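Local structure of envelope glycoprotein (Thogoto virus, 5XEA) at residues G45-W50 with I138-G143. The protein probably attaches the virion to a host-cell receptor and later drives fusion of the viral envelope with the host membrane. Sequence-based numbering, arbitrary orientation.
Sequences GYRTAW and IDWRCG
Tyr46 lies across the backbone of Gly143 where strands 40-56 and 133-156 pair in the antiparallel sheet of this gp64-like fusogen. Six backbone hydrogen bonds, two each for Tyr46–Gly143, Thr48–Arg141 and Trp50–Asp139, set the register. With CG between its backbone N and carbonyl carbon (chi1 66°), Tyr46 swings its ring over the neighbouring strand, and Gly143 CA makes a CH-pi contact 3.9 Å from the ring centroid; having no side chain, Gly143 lets the ring lie this close. The Arg141 guanidinium has Tyr46 CE1 over one face, 3.5 Å from NH1, the two planes 30° apart. Its NE forms a salt bridge with Glu121, and NH2 reaches Ser429 O of helix 421-437, which packs on the sheet face bearing Tyr46, Trp50 and Arg141. On the face of Arg47, Ala49 and Cys142, the Trp140 indole, with CG beside its backbone N (chi1 -67°), reaches over the partner strand: Ala49 CB sits 3.5 Å from the centroid of its six-membered ring, almost exactly on the normal, while Arg47 CG meets the ring edge. Cys142 is disulfide-bonded to Cys89. Trp50 meets Tyr439 of a second subunit edge-to-face. Thr48 OG1 hydrogen-bonds His72 ND1 and, at 2.7 Å, a water that accepts from Arg141 NH1 in the guanidinium plane.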
loop_
_atom_site.group_PDB
_atom_site.type_symbol
_atom_site.label_atom_id
_atom_site.label_comp_id
_atom_site.label_asym_id
_atom_site.label_seq_id
_atom_site.Cartn_x
_atom_site.Cartn_y
_atom_site.Cartn_z
ATOM N N GLY B 45 -16.218 -17.106 -19.320
ATOM C CA GLY B 45 -15.941 -18.285 -20.120
ATOM C C GLY B 45 -15.351 -17.927 -21.467
ATOM O O GLY B 45 -15.641 -16.874 -22.036
ATOM N N TYR B 46 -14.509 -18.833 -21.977
ATOM C CA TYR B 46 -13.873 -18.658 -23.276
ATOM C C TYR B 46 -13.978 -19.947 -24.072
ATOM O O TYR B 46 -14.069 -21.039 -23.506
ATOM C CB TYR B 46 -12.390 -18.229 -23.156
ATOM C CG TYR B 46 -11.461 -19.259 -22.550
ATOM C CD1 TYR B 46 -10.767 -20.166 -23.352
ATOM C CD2 TYR B 46 -11.266 -19.316 -21.173
ATOM C CE1 TYR B 46 -9.926 -21.109 -22.792
ATOM C CE2 TYR B 46 -10.429 -20.258 -20.608
ATOM C CZ TYR B 46 -9.756 -21.151 -21.416
ATOM O OH TYR B 46 -8.918 -22.082 -20.833
ATOM N N ARG B 47 -13.962 -19.801 -25.393
ATOM C CA ARG B 47 -13.972 -20.943 -26.300
ATOM C C ARG B 47 -13.429 -20.486 -27.642
ATOM O O ARG B 47 -13.877 -19.466 -28.179
ATOM C CB ARG B 47 -15.381 -21.516 -26.455
ATOM C CG ARG B 47 -15.506 -22.659 -27.480
ATOM C CD ARG B 47 -16.888 -23.278 -27.338
ATOM N NE ARG B 47 -17.919 -22.290 -27.624
ATOM C CZ ARG B 47 -19.213 -22.446 -27.372
ATOM N NH1 ARG B 47 -19.660 -23.571 -26.828
ATOM N NH2 ARG B 47 -20.059 -21.469 -27.684
ATOM N N THR B 48 -12.484 -21.245 -28.176
ATOM C CA THR B 48 -11.866 -20.934 -29.460
ATOM C C THR B 48 -11.574 -22.238 -30.185
ATOM O O THR B 48 -11.291 -23.269 -29.558
ATOM C CB THR B 48 -10.582 -20.092 -29.239
ATOM O OG1 THR B 48 -10.946 -18.789 -28.765
ATOM C CG2 THR B 48 -9.763 -19.951 -30.489
ATOM N N ALA B 49 -11.646 -22.192 -31.515
ATOM C CA ALA B 49 -11.249 -23.313 -32.356
ATOM C C ALA B 49 -9.990 -22.952 -33.139
ATOM O O ALA B 49 -9.828 -21.808 -33.571
ATOM C CB ALA B 49 -12.380 -23.704 -33.322
ATOM N N TRP B 50 -9.081 -23.911 -33.270
ATOM C CA TRP B 50 -8.019 -23.878 -34.279
ATOM C C TRP B 50 -8.502 -24.678 -35.477
ATOM O O TRP B 50 -8.819 -25.861 -35.337
ATOM C CB TRP B 50 -6.704 -24.470 -33.762
ATOM C CG TRP B 50 -5.609 -24.600 -34.797
ATOM C CD1 TRP B 50 -5.168 -25.757 -35.384
ATOM C CD2 TRP B 50 -4.827 -23.539 -35.375
ATOM N NE1 TRP B 50 -4.162 -25.480 -36.284
ATOM C CE2 TRP B 50 -3.934 -24.129 -36.296
ATOM C CE3 TRP B 50 -4.794 -22.151 -35.198
ATOM C CZ2 TRP B 50 -3.007 -23.379 -37.037
ATOM C CZ3 TRP B 50 -3.880 -21.401 -35.944
ATOM C CH2 TRP B 50 -2.995 -22.025 -36.855
ATOM N N ILE B 138 -8.856 -29.652 -36.864
ATOM C CA ILE B 138 -9.639 -28.815 -35.970
ATOM C C ILE B 138 -9.395 -29.254 -34.532
ATOM O O ILE B 138 -9.471 -30.450 -34.222
ATOM C CB ILE B 138 -11.145 -28.891 -36.274
ATOM C CG1 ILE B 138 -11.437 -28.629 -37.749
ATOM C CG2 ILE B 138 -11.937 -27.929 -35.354
ATOM C CD1 ILE B 138 -12.911 -28.696 -38.048
ATOM N N ASP B 139 -9.159 -28.282 -33.642
ATOM C CA ASP B 139 -9.141 -28.566 -32.209
ATOM C C ASP B 139 -9.706 -27.363 -31.471
ATOM O O ASP B 139 -9.862 -26.269 -32.026
ATOM C CB ASP B 139 -7.732 -28.935 -31.713
ATOM C CG ASP B 139 -7.753 -29.702 -30.381
ATOM O OD1 ASP B 139 -8.865 -30.006 -29.867
ATOM O OD2 ASP B 139 -6.655 -29.982 -29.847
ATOM N N TRP B 140 -10.049 -27.584 -30.206
ATOM C CA TRP B 140 -10.799 -26.601 -29.441
ATOM C C TRP B 140 -10.110 -26.322 -28.119
ATOM O O TRP B 140 -9.427 -27.184 -27.565
ATOM C CB TRP B 140 -12.245 -27.088 -29.173
ATOM C CG TRP B 140 -13.060 -27.173 -30.414
ATOM C CD1 TRP B 140 -13.039 -28.182 -31.345
ATOM C CD2 TRP B 140 -13.982 -26.195 -30.898
ATOM N NE1 TRP B 140 -13.912 -27.898 -32.364
ATOM C CE2 TRP B 140 -14.491 -26.678 -32.131
ATOM C CE3 TRP B 140 -14.438 -24.957 -30.412
ATOM C CZ2 TRP B 140 -15.434 -25.971 -32.879
ATOM C CZ3 TRP B 140 -15.364 -24.252 -31.152
ATOM C CH2 TRP B 140 -15.862 -24.768 -32.379
ATOM N N ARG B 141 -10.324 -25.110 -27.605
ATOM C CA ARG B 141 -10.039 -24.796 -26.211
ATOM C C ARG B 141 -11.283 -24.163 -25.607
ATOM O O ARG B 141 -12.048 -23.476 -26.293
ATOM C CB ARG B 141 -8.839 -23.851 -26.032
ATOM C CG ARG B 141 -9.109 -22.410 -26.470
ATOM C CD ARG B 141 -7.813 -21.630 -26.699
ATOM N NE ARG B 141 -6.959 -21.697 -25.507
ATOM C CZ ARG B 141 -6.830 -20.720 -24.611
ATOM N NH1 ARG B 141 -7.491 -19.581 -24.753
ATOM N NH2 ARG B 141 -6.031 -20.881 -23.565
ATOM N N CYS B 142 -11.485 -24.411 -24.320
ATOM C CA CYS B 142 -12.555 -23.725 -23.610
ATOM C C CYS B 142 -12.254 -23.763 -22.122
ATOM O O CYS B 142 -11.460 -24.581 -21.649
ATOM C CB CYS B 142 -13.921 -24.346 -23.918
ATOM S SG CYS B 142 -14.065 -26.076 -23.423
ATOM N N GLY B 143 -12.893 -22.867 -21.391
ATOM C CA GLY B 143 -12.679 -22.809 -19.958
ATOM C C GLY B 143 -13.694 -21.884 -19.331
ATOM O O GLY B 143 -14.303 -21.047 -20.008
HETATM O O HOH W 1 -9.230 -18.687 -26.631
#